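Local coordinates for protein glycerol-3-phosphate dehydrogenase [NAD(P)+] (Coxiella burnetii, PDB 3K96) that probably catalyses the NAD(P)H-dependent reduction of dihydroxyacetone phosphate to sn-glycerol 3-phosphate, the precursor of phospholipid synthesis, at residues P155-G161 against V176-N182; T127-W131 against Q184-L189; P31-G36 against V100-V106. All blocks are in the same frame, centred on the assembly; numbering follows the deposited sequence. Where two conformers were deposited one is given.

Interaction 1: P155-G161 against V176-N182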
ATOM      1  N   PRO A 155     -30.007   9.570 -11.723  1.00 27.49           N
ATOM      2  CA  PRO A 155     -28.582   9.812 -11.796  1.00 27.14           C
ATOM      3  C   PRO A 155     -27.912   9.407 -10.442  1.00 27.59           C
ATOM      4  O   PRO A 155     -28.392   9.780  -9.360  1.00 27.05           O
ATOM      5  CB  PRO A 155     -28.489  11.318 -12.035  1.00 26.58           C
ATOM      6  CG  PRO A 155     -29.840  11.696 -12.673  1.00 27.72           C
ATOM      7  CD  PRO A 155     -30.813  10.777 -12.000  1.00 28.01           C
ATOM      8  N   MET A 156     -26.812   8.657 -10.527  1.00 28.06           N
ATOM      9  CA  MET A 156     -26.145   8.115  -9.352  1.00 28.47           C
ATOM     10  C   MET A 156     -24.643   8.358  -9.382  1.00 27.91           C
ATOM     11  O   MET A 156     -24.073   8.511 -10.442  1.00 28.21           O
ATOM     12  CB  MET A 156     -26.337   6.605  -9.322  1.00 29.56           C
ATOM     13  CG  MET A 156     -27.732   6.140  -9.173  1.00 28.92           C
ATOM     14  SD  MET A 156     -27.755   4.361  -8.895  1.00 30.19           S
ATOM     15  CE  MET A 156     -27.421   3.615 -10.496  1.00 29.67           C
ATOM     16  N   ALA A 157     -24.017   8.365  -8.209  1.00 26.97           N
ATOM     17  CA  ALA A 157     -22.574   8.564  -8.106  1.00 27.15           C
ATOM     18  C   ALA A 157     -22.046   8.012  -6.797  1.00 27.32           C
ATOM     19  O   ALA A 157     -22.765   7.977  -5.800  1.00 27.67           O
ATOM     20  CB  ALA A 157     -22.210  10.054  -8.209  1.00 25.06           C
ATOM     21  N   VAL A 158     -20.781   7.591  -6.824  1.00 27.10           N
ATOM     22  CA  VAL A 158     -20.098   7.084  -5.643  1.00 26.69           C
ATOM     23  C   VAL A 158     -18.807   7.854  -5.466  1.00 26.87           C
ATOM     24  O   VAL A 158     -18.093   8.115  -6.424  1.00 27.47           O
ATOM     25  CB  VAL A 158     -19.795   5.569  -5.732  1.00 27.39           C
ATOM     26  CG1 VAL A 158     -19.020   5.243  -6.983  1.00 24.58           C
ATOM     27  CG2 VAL A 158     -19.029   5.072  -4.469  1.00 24.74           C
ATOM     28  N   ILE A 159     -18.537   8.265  -4.236  0.50 27.29           N
ATOM     29  CA  ILE A 159     -17.313   8.971  -3.910  0.50 27.41           C
ATOM     30  C   ILE A 159     -16.559   8.038  -2.948  0.50 27.86           C
ATOM     31  O   ILE A 159     -17.112   7.602  -1.933  0.50 27.26           O
ATOM     32  CB  ILE A 159     -17.595  10.334  -3.292  0.50 27.44           C
ATOM     33  CG1 ILE A 159     -16.303  11.147  -3.193  0.50 27.29           C
ATOM     34  CG2 ILE A 159     -18.286  10.175  -1.932  0.50 27.66           C
ATOM     35  CD1 ILE A 159     -16.523  12.564  -2.684  0.50 26.35           C
ATOM     36  N   SER A 160     -15.313   7.726  -3.293  1.00 28.05           N
ATOM     37  CA  SER A 160     -14.520   6.770  -2.543  1.00 29.72           C
ATOM     38  C   SER A 160     -13.034   6.969  -2.715  1.00 29.78           C
ATOM     39  O   SER A 160     -12.560   7.187  -3.812  1.00 29.88           O
ATOM     40  CB  SER A 160     -14.867   5.374  -3.024  1.00 28.84           C
ATOM     41  OG  SER A 160     -14.491   4.393  -2.085  1.00 32.52           O
ATOM     42  N   GLY A 161     -12.309   6.905  -1.609  1.00 30.45           N
ATOM     43  CA  GLY A 161     -10.855   7.040  -1.627  1.00 31.14           C
ATOM     44  C   GLY A 161     -10.267   7.009  -0.230  1.00 30.52           C
ATOM     45  O   GLY A 161     -11.005   6.818   0.748  1.00 30.07           O
ATOM     46  N   VAL A 176      -9.820  11.702  -3.536  1.00 27.59           N
ATOM     47  CA  VAL A 176     -10.805  10.638  -3.658  1.00 26.45           C
ATOM     48  C   VAL A 176     -11.290  10.534  -5.099  1.00 27.61           C
ATOM     49  O   VAL A 176     -11.111  11.455  -5.900  1.00 27.07           O
ATOM     50  CB  VAL A 176     -12.035  10.844  -2.757  1.00 27.53           C
ATOM     51  CG1 VAL A 176     -11.662  10.761  -1.273  1.00 27.39           C
ATOM     52  CG2 VAL A 176     -12.735  12.193  -3.095  1.00 25.17           C
ATOM     53  N   SER A 177     -11.871   9.390  -5.440  1.00 28.59           N
ATOM     54  CA  SER A 177     -12.422   9.199  -6.777  1.00 30.38           C
ATOM     55  C   SER A 177     -13.924   9.437  -6.722  1.00 29.70           C
ATOM     56  O   SER A 177     -14.551   9.266  -5.685  1.00 28.18           O
ATOM     57  CB  SER A 177     -12.164   7.781  -7.291  1.00 31.13           C
ATOM     58  OG  SER A 177     -10.772   7.503  -7.414  1.00 36.61           O
ATOM     59  N   LEU A 178     -14.484   9.838  -7.850  1.00 30.01           N
ATOM     60  CA  LEU A 178     -15.922  10.013  -7.962  1.00 29.74           C
ATOM     61  C   LEU A 178     -16.372   9.417  -9.298  1.00 28.88           C
ATOM     62  O   LEU A 178     -15.944   9.862 -10.368  1.00 29.56           O
ATOM     63  CB  LEU A 178     -16.299  11.473  -7.828  1.00 30.41           C
ATOM     64  CG  LEU A 178     -17.786  11.767  -7.738  1.00 32.72           C
ATOM     65  CD1 LEU A 178     -18.015  13.080  -6.976  1.00 35.73           C
ATOM     66  CD2 LEU A 178     -18.445  11.780  -9.113  1.00 32.06           C
ATOM     67  N   ALA A 179     -17.177   8.356  -9.204  1.00 28.36           N
ATOM     68  CA  ALA A 179     -17.731   7.652 -10.353  1.00 27.98           C
ATOM     69  C   ALA A 179     -19.234   7.837 -10.405  1.00 27.65           C
ATOM     70  O   ALA A 179     -19.918   7.754  -9.382  1.00 28.33           O
ATOM     71  CB  ALA A 179     -17.400   6.156 -10.288  1.00 26.48           C
ATOM     72  N   SER A 180     -19.742   8.023 -11.612  1.00 28.71           N
ATOM     73  CA  SER A 180     -21.138   8.271 -11.836  1.00 29.17           C
ATOM     74  C   SER A 180     -21.664   7.630 -13.104  1.00 29.47           C
ATOM     75  O   SER A 180     -20.916   7.321 -14.015  1.00 31.39           O
ATOM     76  CB  SER A 180     -21.348   9.783 -11.945  1.00 30.03           C
ATOM     77  OG  SER A 180     -22.719  10.083 -12.097  1.00 27.94           O
ATOM     78  N   ASN A 181     -22.967   7.420 -13.151  1.00 28.81           N
ATOM     79  CA  ASN A 181     -23.621   6.911 -14.347  1.00 29.23           C
ATOM     80  C   ASN A 181     -24.228   8.094 -15.148  1.00 29.40           C
ATOM     81  O   ASN A 181     -24.963   7.881 -16.126  1.00 29.75           O
ATOM     82  CB  ASN A 181     -24.748   5.941 -13.969  1.00 28.57           C
ATOM     83  CG  ASN A 181     -25.948   6.649 -13.314  1.00 28.12           C
ATOM     84  OD1 ASN A 181     -25.872   7.822 -12.948  1.00 28.96           O
ATOM     85  ND2 ASN A 181     -27.055   5.918 -13.151  1.00 28.78           N
ATOM     86  N   ASN A 182     -23.927   9.328 -14.734  1.00 29.08           N
ATOM     87  CA  ASN A 182     -24.484  10.527 -15.400  1.00 28.71           C
ATOM     88  C   ASN A 182     -23.415  11.624 -15.489  1.00 29.56           C
ATOM     89  O   ASN A 182     -22.907  12.081 -14.467  1.00 28.80           O
ATOM     90  CB  ASN A 182     -25.740  10.970 -14.641  1.00 28.12           C
ATOM     91  CG  ASN A 182     -26.459  12.145 -15.297  1.00 27.70           C
ATOM     92  OD1 ASN A 182     -25.997  13.274 -15.243  1.00 34.05           O
ATOM     93  ND2 ASN A 182     -27.616  11.880 -15.859  1.00 23.36           N
TER
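Strands 156-160 and 176-180 run antiparallel, their axes 4.5 Å apart at closest and 164° between their directions, with Val158-Ala179 and Ser160-Ser177 as hydrogen-bonded pairs and Ala157-Ser180 and Ile159-Leu178 as non-hydrogen-bonded ones. In the first of these pairs Val158 N donates to Ala179 O at 2.7 Å, and Ala179 N donates back to Val158 O. From Ser180 on, side chains join the backbone in the pairing. Met156 O is gripped twice, by Ser180 OG at 2.7 Å and by Asn181 N at 3.1 Å, the two donors arriving from opposite faces of its carbonyl plane. The Ser180 hydroxyl also accepts from Asn182 N, forming an ST turn where the strand ends. The Asn181 side chain crosses that of Met156: with chi1 at 70° its CG sits between the backbone N and carbonyl carbon, and OD1 takes Met156 N at 2.7 Å, the donor lying above the amide carbonyl plane. The CE methyl of Met156, brought round by the bend at chi3, ends 3.5 Å from Asn181 ND2. Nearby, Pro155 and Asn182 lie side by side, CB to CB 3.8 Å. Farther along, Ile159 CG1, in one of its two conformers, meets Val176 CG2 at 3.7 Å, and Val158 CG1 rests on the Ala179 methyl. This is the antiparallel part of an otherwise parallel Rossmann-type sheet, and Gly161, just past the first strand, is predicted to bind sn-glycerol 3-phosphate. The side chains of Ala157, Ile159 and Leu178 face helix 183-193, whose start Asn182 caps through OD1 to Phe185 N, whereas Val158, Ser160 and Ala179 face helix 206-228. Strand 128-131 flanks 156-160 on its other edge, and strand 198-203 lies beyond 174-180.

Interaction 2: T127-W131 against Q184-L189; sequences TRIAW and QFSKDL
Arg128 and Ala130 of strand 128-131 meet Phe185, Asp188 and Leu189 of helix 183-193 where this helix packs across a face of the Rossmann-type sheet, having followed directly on the antiparallel strand 174-180. The axes of the short strand and helix segments approach to 10.4 Å, with 59° between their directions. The Phe185 ring lies between them. Its CG is anti to the backbone N (chi1 -169°), and the ring reaches the sheet beneath Arg128: Arg128 CB stands 3.6 Å from the ring centroid, over the face but somewhat off the normal, in a CH-pi contact. The arginine chain then slides back over the ring in the opposite direction, and a bend at chi3 lays the guanidinium partly over the rim, with NE 3.4 Å from Phe185 CD1 and the two planes 33° apart. Leu189 CD1 lies over the centre of the other ring face and also touches Ala130 CB at 4.0 Å, while the Phe185 CZ corner meets the same Ala130 methyl at 3.9 Å. At the ring edge, in its plane, is Ile129 O, 3.7 Å from CE2. Beyond the ring, Arg128 meets Asp188 end-on in a salt bridge: NH1 and NH2 both donate to OD2, each at 2.9 Å, with that oxygen in the guanidinium plane and the carboxylate turned steeply across it. Gln184 NE2 holds the other oxygen, OD1, one helical turn back. Arg128 NE forms a second salt bridge, to Asp102 OD1 of the adjoining strand. An arginine flanked by two carboxylates, with an aromatic ring against one guanidinium face, probably stays protonated, and its rotation is fixed by both acids as it ties the helix to two strands.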
ATOM      1  N   THR A 127     -34.553  13.976  -8.777  1.00 30.50           N
ATOM      2  CA  THR A 127     -33.709  13.550  -7.686  1.00 29.96           C
ATOM      3  C   THR A 127     -32.464  12.822  -8.201  1.00 28.18           C
ATOM      4  O   THR A 127     -32.545  12.007  -9.125  1.00 26.88           O
ATOM      5  CB  THR A 127     -34.473  12.630  -6.739  1.00 30.53           C
ATOM      6  OG1 THR A 127     -35.468  13.398  -6.073  1.00 33.44           O
ATOM      7  CG2 THR A 127     -33.522  11.978  -5.685  1.00 31.35           C
ATOM      8  N   ARG A 128     -31.316  13.170  -7.616  1.00 27.58           N
ATOM      9  CA  ARG A 128     -30.033  12.540  -7.922  1.00 27.57           C
ATOM     10  C   ARG A 128     -29.457  12.066  -6.607  1.00 28.21           C
ATOM     11  O   ARG A 128     -29.491  12.789  -5.613  1.00 29.35           O
ATOM     12  CB  ARG A 128     -29.098  13.515  -8.621  1.00 28.39           C
ATOM     13  CG  ARG A 128     -29.721  14.102  -9.877  1.00 27.58           C
ATOM     14  CD  ARG A 128     -28.716  14.872 -10.673  1.00 29.10           C
ATOM     15  NE  ARG A 128     -28.266  16.099 -10.032  1.00 26.86           N
ATOM     16  CZ  ARG A 128     -27.427  16.953 -10.604  1.00 29.18           C
ATOM     17  NH1 ARG A 128     -26.947  16.702 -11.813  1.00 31.49           N
ATOM     18  NH2 ARG A 128     -27.067  18.049  -9.974  1.00 30.92           N
ATOM     19  N   ILE A 129     -28.902  10.861  -6.623  1.00 27.67           N
ATOM     20  CA  ILE A 129     -28.417  10.214  -5.420  1.00 28.35           C
ATOM     21  C   ILE A 129     -26.953   9.805  -5.490  1.00 27.80           C
ATOM     22  O   ILE A 129     -26.546   9.040  -6.348  1.00 27.15           O
ATOM     23  CB  ILE A 129     -29.289   8.967  -5.107  1.00 27.98           C
ATOM     24  CG1 ILE A 129     -30.725   9.401  -4.781  1.00 29.15           C
ATOM     25  CG2 ILE A 129     -28.742   8.155  -3.894  1.00 27.61           C
ATOM     26  CD1 ILE A 129     -31.678   8.255  -4.709  1.00 31.12           C
ATOM     27  N   ALA A 130     -26.162  10.342  -4.573  1.00 28.37           N
ATOM     28  CA  ALA A 130     -24.748   9.989  -4.485  1.00 27.37           C
ATOM     29  C   ALA A 130     -24.562   9.356  -3.132  1.00 27.68           C
ATOM     30  O   ALA A 130     -25.390   9.555  -2.261  1.00 26.66           O
ATOM     31  CB  ALA A 130     -23.867  11.223  -4.636  1.00 26.13           C
ATOM     32  N   TRP A 131     -23.510   8.540  -2.966  1.00 27.10           N
ATOM     33  CA  TRP A 131     -23.219   7.952  -1.663  1.00 27.20           C
ATOM     34  C   TRP A 131     -21.707   7.837  -1.408  1.00 28.22           C
ATOM     35  O   TRP A 131     -20.888   7.738  -2.338  1.00 27.28           O
ATOM     36  CB  TRP A 131     -23.878   6.576  -1.470  1.00 26.67           C
ATOM     37  CG  TRP A 131     -23.410   5.561  -2.463  1.00 26.45           C
ATOM     38  CD1 TRP A 131     -22.336   4.720  -2.338  1.00 25.99           C
ATOM     39  CD2 TRP A 131     -23.979   5.302  -3.736  1.00 25.19           C
ATOM     40  NE1 TRP A 131     -22.205   3.951  -3.472  1.00 27.78           N
ATOM     41  CE2 TRP A 131     -23.206   4.295  -4.347  1.00 29.36           C
ATOM     42  CE3 TRP A 131     -25.072   5.829  -4.431  1.00 30.19           C
ATOM     43  CZ2 TRP A 131     -23.493   3.803  -5.611  1.00 29.61           C
ATOM     44  CZ3 TRP A 131     -25.356   5.341  -5.694  1.00 28.62           C
ATOM     45  CH2 TRP A 131     -24.567   4.338  -6.271  1.00 30.27           C
ATOM     46  N   GLN A 184     -23.617  14.813 -16.308  1.00 29.86           N
ATOM     47  CA  GLN A 184     -23.995  16.088 -15.721  1.00 30.22           C
ATOM     48  C   GLN A 184     -23.871  16.014 -14.180  1.00 30.08           C
ATOM     49  O   GLN A 184     -23.484  16.986 -13.527  1.00 31.63           O
ATOM     50  CB  GLN A 184     -25.427  16.439 -16.104  1.00 30.48           C
ATOM     51  CG  GLN A 184     -25.864  17.795 -15.638  1.00 31.83           C
ATOM     52  CD  GLN A 184     -25.086  18.904 -16.314  1.00 35.25           C
ATOM     53  OE1 GLN A 184     -24.992  18.952 -17.545  1.00 40.88           O
ATOM     54  NE2 GLN A 184     -24.540  19.811 -15.517  1.00 37.01           N
ATOM     55  N   PHE A 185     -24.194  14.865 -13.600  1.00 28.73           N
ATOM     56  CA  PHE A 185     -24.149  14.723 -12.134  1.00 28.16           C
ATOM     57  C   PHE A 185     -22.708  14.732 -11.685  1.00 28.51           C
ATOM     58  O   PHE A 185     -22.362  15.387 -10.704  1.00 28.77           O
ATOM     59  CB  PHE A 185     -24.913  13.468 -11.705  1.00 27.71           C
ATOM     60  CG  PHE A 185     -25.159  13.342 -10.218  1.00 27.58           C
ATOM     61  CD1 PHE A 185     -25.394  14.446  -9.428  1.00 26.89           C
ATOM     62  CD2 PHE A 185     -25.308  12.089  -9.654  1.00 25.24           C
ATOM     63  CE1 PHE A 185     -25.648  14.314  -8.097  1.00 26.14           C
ATOM     64  CE2 PHE A 185     -25.594  11.952  -8.339  1.00 25.83           C
ATOM     65  CZ  PHE A 185     -25.762  13.071  -7.550  1.00 28.20           C
ATOM     66  N   SER A 186     -21.859  14.013 -12.405  1.00 28.72           N
ATOM     67  CA  SER A 186     -20.456  14.008 -12.093  1.00 30.92           C
ATOM     68  C   SER A 186     -19.916  15.440 -12.071  1.00 31.71           C
ATOM     69  O   SER A 186     -19.243  15.862 -11.124  1.00 31.51           O
ATOM     70  CB  SER A 186     -19.701  13.190 -13.144  1.00 31.34           C
ATOM     71  OG  SER A 186     -18.329  13.245 -12.910  1.00 30.17           O
ATOM     72  N   LYS A 187     -20.223  16.183 -13.120  1.00 32.87           N
ATOM     73  CA  LYS A 187     -19.767  17.568 -13.255  1.00 34.90           C
ATOM     74  C   LYS A 187     -20.221  18.424 -12.064  1.00 33.95           C
ATOM     75  O   LYS A 187     -19.415  19.129 -11.451  1.00 33.70           O
ATOM     76  CB  LYS A 187     -20.291  18.158 -14.572  1.00 35.61           C
ATOM     77  CG  LYS A 187     -19.667  19.455 -14.973  1.00 41.14           C
ATOM     78  CD  LYS A 187     -20.151  19.962 -16.351  1.00 45.84           C
ATOM     79  CE  LYS A 187     -19.389  21.257 -16.727  1.00 50.11           C
ATOM     80  NZ  LYS A 187     -19.707  21.839 -18.085  1.00 53.17           N
ATOM     81  N   ASP A 188     -21.495  18.326 -11.725  1.00 32.19           N
ATOM     82  CA  ASP A 188     -22.039  19.091 -10.634  1.00 32.29           C
ATOM     83  C   ASP A 188     -21.409  18.709  -9.287  1.00 31.82           C
ATOM     84  O   ASP A 188     -21.093  19.572  -8.488  1.00 30.42           O
ATOM     85  CB  ASP A 188     -23.567  18.940 -10.574  1.00 32.25           C
ATOM     86  CG  ASP A 188     -24.262  19.512 -11.804  1.00 34.68           C
ATOM     87  OD1 ASP A 188     -23.602  20.258 -12.555  1.00 34.10           O
ATOM     88  OD2 ASP A 188     -25.457  19.205 -12.034  1.00 33.53           O
ATOM     89  N   LEU A 189     -21.214  17.424  -9.036  1.00 31.18           N
ATOM     90  CA  LEU A 189     -20.620  17.016  -7.766  1.00 31.34           C
ATOM     91  C   LEU A 189     -19.169  17.450  -7.635  1.00 30.21           C
ATOM     92  O   LEU A 189     -18.760  17.955  -6.585  1.00 29.34           O
ATOM     93  CB  LEU A 189     -20.724  15.507  -7.584  1.00 31.44           C
ATOM     94  CG  LEU A 189     -22.128  15.003  -7.311  1.00 32.66           C
ATOM     95  CD1 LEU A 189     -22.190  13.459  -7.454  1.00 30.19           C
ATOM     96  CD2 LEU A 189     -22.593  15.479  -5.950  1.00 28.01           C
TER

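Interaction 3: P31-G36 against V100-V106; sequences PIAILG and VTDILIV
Leu35 and Ile103 cross at a slant on one face of the sheet, the CD1 methyl of Leu35 lying 3.6 Å from Ile103 CG2 and also near Ile105 CG1. All three pack on helix 109-119, Leu35 and Ile103 on Met119 and Ile105 on Phe112 and Ile116, and helix 93-97 covers the same face. On the other face Ile34 and Leu104 lie side by side and point the same way, Ile34 CG1 to Leu104 CD2 4.1 Å. In Leu104, chi1 of 173° and chi2 of 55° together set the CD2 methyl beside the isoleucine. Ile34 CG2 continues the row next to Val106 CG2. Ala33 turns to the Leu35 face, where its methyl meets Val100 CG1 at 3.8 Å.

These are neighbouring parallel strands of the Rossmann-type nucleotide-binding sheet: strand 32-35 leads into what looks like the GxGxxG turn of such folds, whose first glycine, Gly36, has phi 121° in a backbone shape that calls for glycine, and then into helix 39-49. Hydrogen bonds alternate between the strands: Ala33 N to Asp102 O, Leu104 N to Ala33 O at 2.8 Å, Leu35 N to Leu104 O, and Val106 N to Leu35 O at 2.7 Å. At the start of the pair the strands are joined through a water, which donates to Pro31 O and accepts from Asp102 N, each at 2.9 Å. Beside it, both methyls of Val100 come to 3.7 Å from Pro31 O, and Val100 CG2 also touches the proline ring at CB. At the far end Val106 packs on Trp40, a probable NADPH-binding residue, and on Leu44 of helix 39-49.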
ATOM      1  N   PRO A  31     -29.950  23.686  -1.584  1.00 43.96           N
ATOM      2  CA  PRO A  31     -29.205  22.984  -0.561  1.00 41.24           C
ATOM      3  C   PRO A  31     -28.960  21.542  -0.957  1.00 37.53           C
ATOM      4  O   PRO A  31     -29.708  20.990  -1.744  1.00 37.25           O
ATOM      5  CB  PRO A  31     -30.135  23.033   0.662  1.00 41.22           C
ATOM      6  CG  PRO A  31     -31.178  24.041   0.353  1.00 43.52           C
ATOM      7  CD  PRO A  31     -31.308  24.044  -1.131  1.00 44.26           C
ATOM      8  N   ILE A  32     -27.891  20.953  -0.445  1.00 35.28           N
ATOM      9  CA  ILE A  32     -27.628  19.542  -0.679  1.00 32.18           C
ATOM     10  C   ILE A  32     -27.905  18.853   0.649  1.00 31.59           C
ATOM     11  O   ILE A  32     -27.657  19.426   1.712  1.00 32.45           O
ATOM     12  CB  ILE A  32     -26.203  19.295  -1.207  1.00 32.41           C
ATOM     13  CG1 ILE A  32     -25.983  17.790  -1.488  1.00 32.56           C
ATOM     14  CG2 ILE A  32     -25.170  19.859  -0.252  1.00 29.06           C
ATOM     15  CD1 ILE A  32     -24.732  17.517  -2.283  1.00 31.94           C
ATOM     16  N   ALA A  33     -28.486  17.661   0.604  1.00 29.97           N
ATOM     17  CA  ALA A  33     -28.769  16.919   1.821  1.00 29.24           C
ATOM     18  C   ALA A  33     -27.758  15.784   1.982  1.00 29.01           C
ATOM     19  O   ALA A  33     -27.462  15.058   1.019  1.00 28.10           O
ATOM     20  CB  ALA A  33     -30.215  16.349   1.806  1.00 28.15           C
ATOM     21  N   ILE A  34     -27.221  15.659   3.196  1.00 28.86           N
ATOM     22  CA  ILE A  34     -26.321  14.555   3.538  1.00 28.77           C
ATOM     23  C   ILE A  34     -27.007  13.696   4.592  1.00 28.66           C
ATOM     24  O   ILE A  34     -27.271  14.156   5.702  1.00 28.19           O
ATOM     25  CB  ILE A  34     -24.964  15.057   4.062  1.00 29.05           C
ATOM     26  CG1 ILE A  34     -24.197  15.741   2.920  1.00 29.73           C
ATOM     27  CG2 ILE A  34     -24.185  13.899   4.659  1.00 27.01           C
ATOM     28  CD1 ILE A  34     -22.901  16.401   3.314  1.00 31.46           C
ATOM     29  N   LEU A  35     -27.300  12.451   4.223  1.00 27.92           N
ATOM     30  CA  LEU A  35     -27.982  11.504   5.080  1.00 28.14           C
ATOM     31  C   LEU A  35     -26.930  10.604   5.731  1.00 28.87           C
ATOM     32  O   LEU A  35     -26.290   9.800   5.053  1.00 27.89           O
ATOM     33  CB  LEU A  35     -28.978  10.663   4.248  1.00 28.09           C
ATOM     34  CG  LEU A  35     -29.965  11.441   3.347  1.00 29.85           C
ATOM     35  CD1 LEU A  35     -30.969  10.489   2.660  1.00 25.11           C
ATOM     36  CD2 LEU A  35     -30.702  12.554   4.107  1.00 25.04           C
ATOM     37  N   GLY A  36     -26.759  10.760   7.040  1.00 29.81           N
ATOM     38  CA  GLY A  36     -25.738  10.022   7.814  1.00 30.66           C
ATOM     39  C   GLY A  36     -24.801  11.021   8.476  1.00 30.40           C
ATOM     40  O   GLY A  36     -23.961  11.659   7.813  1.00 30.19           O
ATOM     41  N   VAL A 100     -34.983  19.942  -1.778  1.00 37.15           N
ATOM     42  CA  VAL A 100     -33.656  19.409  -2.103  1.00 36.78           C
ATOM     43  C   VAL A 100     -33.810  18.304  -3.127  1.00 35.29           C
ATOM     44  O   VAL A 100     -34.703  17.470  -2.996  1.00 35.14           O
ATOM     45  CB  VAL A 100     -32.998  18.801  -0.841  1.00 36.68           C
ATOM     46  CG1 VAL A 100     -31.747  17.993  -1.209  1.00 36.92           C
ATOM     47  CG2 VAL A 100     -32.699  19.900   0.172  1.00 37.43           C
ATOM     48  N   THR A 101     -32.978  18.299  -4.160  1.00 34.55           N
ATOM     49  CA  THR A 101     -33.035  17.201  -5.126  1.00 35.23           C
ATOM     50  C   THR A 101     -31.731  16.391  -5.207  1.00 33.60           C
ATOM     51  O   THR A 101     -31.743  15.274  -5.739  1.00 34.55           O
ATOM     52  CB  THR A 101     -33.428  17.693  -6.495  1.00 34.85           C
ATOM     53  OG1 THR A 101     -32.493  18.691  -6.892  1.00 36.87           O
ATOM     54  CG2 THR A 101     -34.869  18.264  -6.464  1.00 37.85           C
ATOM     55  N   ASP A 102     -30.623  16.956  -4.709  1.00 32.90           N
ATOM     56  CA  ASP A 102     -29.315  16.260  -4.679  1.00 32.07           C
ATOM     57  C   ASP A 102     -29.065  15.740  -3.282  1.00 31.56           C
ATOM     58  O   ASP A 102     -29.018  16.511  -2.325  1.00 29.61           O
ATOM     59  CB  ASP A 102     -28.177  17.174  -5.109  1.00 32.14           C
ATOM     60  CG  ASP A 102     -28.171  17.430  -6.602  1.00 33.22           C
ATOM     61  OD1 ASP A 102     -28.887  16.718  -7.337  1.00 33.72           O
ATOM     62  OD2 ASP A 102     -27.428  18.321  -7.044  1.00 36.76           O
ATOM     63  N   ILE A 103     -28.895  14.423  -3.178  1.00 31.43           N
ATOM     64  CA  ILE A 103     -28.741  13.749  -1.899  1.00 30.74           C
ATOM     65  C   ILE A 103     -27.467  12.906  -1.851  1.00 30.35           C
ATOM     66  O   ILE A 103     -27.170  12.165  -2.786  1.00 29.38           O
ATOM     67  CB  ILE A 103     -29.932  12.803  -1.693  1.00 31.11           C
ATOM     68  CG1 ILE A 103     -31.252  13.555  -1.959  1.00 31.65           C
ATOM     69  CG2 ILE A 103     -29.896  12.188  -0.315  1.00 28.62           C
ATOM     70  CD1 ILE A 103     -32.461  12.658  -2.065  1.00 32.38           C
ATOM     71  N   LEU A 104     -26.741  13.014  -0.743  1.00 29.90           N
ATOM     72  CA  LEU A 104     -25.485  12.286  -0.540  1.00 28.95           C
ATOM     73  C   LEU A 104     -25.609  11.415   0.705  1.00 28.94           C
ATOM     74  O   LEU A 104     -25.661  11.913   1.829  1.00 28.00           O
ATOM     75  CB  LEU A 104     -24.332  13.281  -0.417  1.00 29.50           C
ATOM     76  CG  LEU A 104     -22.956  12.741  -0.032  1.00 30.36           C
ATOM     77  CD1 LEU A 104     -22.479  11.626  -0.989  1.00 26.11           C
ATOM     78  CD2 LEU A 104     -21.989  13.910   0.008  1.00 30.45           C
ATOM     79  N   ILE A 105     -25.710  10.113   0.491  1.00 28.09           N
ATOM     80  CA  ILE A 105     -25.900   9.166   1.570  1.00 28.79           C
ATOM     81  C   ILE A 105     -24.557   8.656   2.106  1.00 29.47           C
ATOM     82  O   ILE A 105     -23.740   8.162   1.348  1.00 28.19           O
ATOM     83  CB  ILE A 105     -26.707   7.937   1.086  1.00 28.63           C
ATOM     84  CG1 ILE A 105     -28.056   8.377   0.478  1.00 30.32           C
ATOM     85  CG2 ILE A 105     -26.877   6.950   2.227  1.00 28.66           C
ATOM     86  CD1 ILE A 105     -28.873   7.240  -0.131  1.00 27.61           C
ATOM     87  N   VAL A 106     -24.373   8.735   3.425  1.00 29.94           N
ATOM     88  CA  VAL A 106     -23.135   8.311   4.057  1.00 30.80           C
ATOM     89  C   VAL A 106     -23.424   7.551   5.365  1.00 31.99           C
ATOM     90  O   VAL A 106     -22.862   7.852   6.399  1.00 33.90           O
ATOM     91  CB  VAL A 106     -22.206   9.522   4.359  1.00 31.19           C
ATOM     92  CG1 VAL A 106     -20.810   9.039   4.680  1.00 33.17           C
ATOM     93  CG2 VAL A 106     -22.131  10.481   3.161  1.00 32.09           C
TER
HETATM   94  O   HOH W   1     -30.260  19.809  -4.295  1.00 41.68           O

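How the interactions relate
All three contacts belong to one sheet, in which strand 128-131 of interaction 2 lies between strand 102-105 of interaction 3 and strand 156-160 of interaction 1. Probable backbone hydrogen bonds join them, Ala130 N to Ile103 O at 2.7 Å and Ala157 O to Trp131 N at 3.0 Å. Interactions 1 and 2 have centres about 8 Å apart and are both covered by helix 183-193, Ala157 CB meeting Leu189 CD1 at 3.5 Å. Interactions 1 and 3, with centres about 14 Å apart, do not touch. Their strands end near the predicted site: Gly161 probably binds glycerol 3-phosphate, and the Val106 side chain lies about 8 Å from that of Lys134, predicted to bind both sn-glycerol 3-phosphate and NADPH.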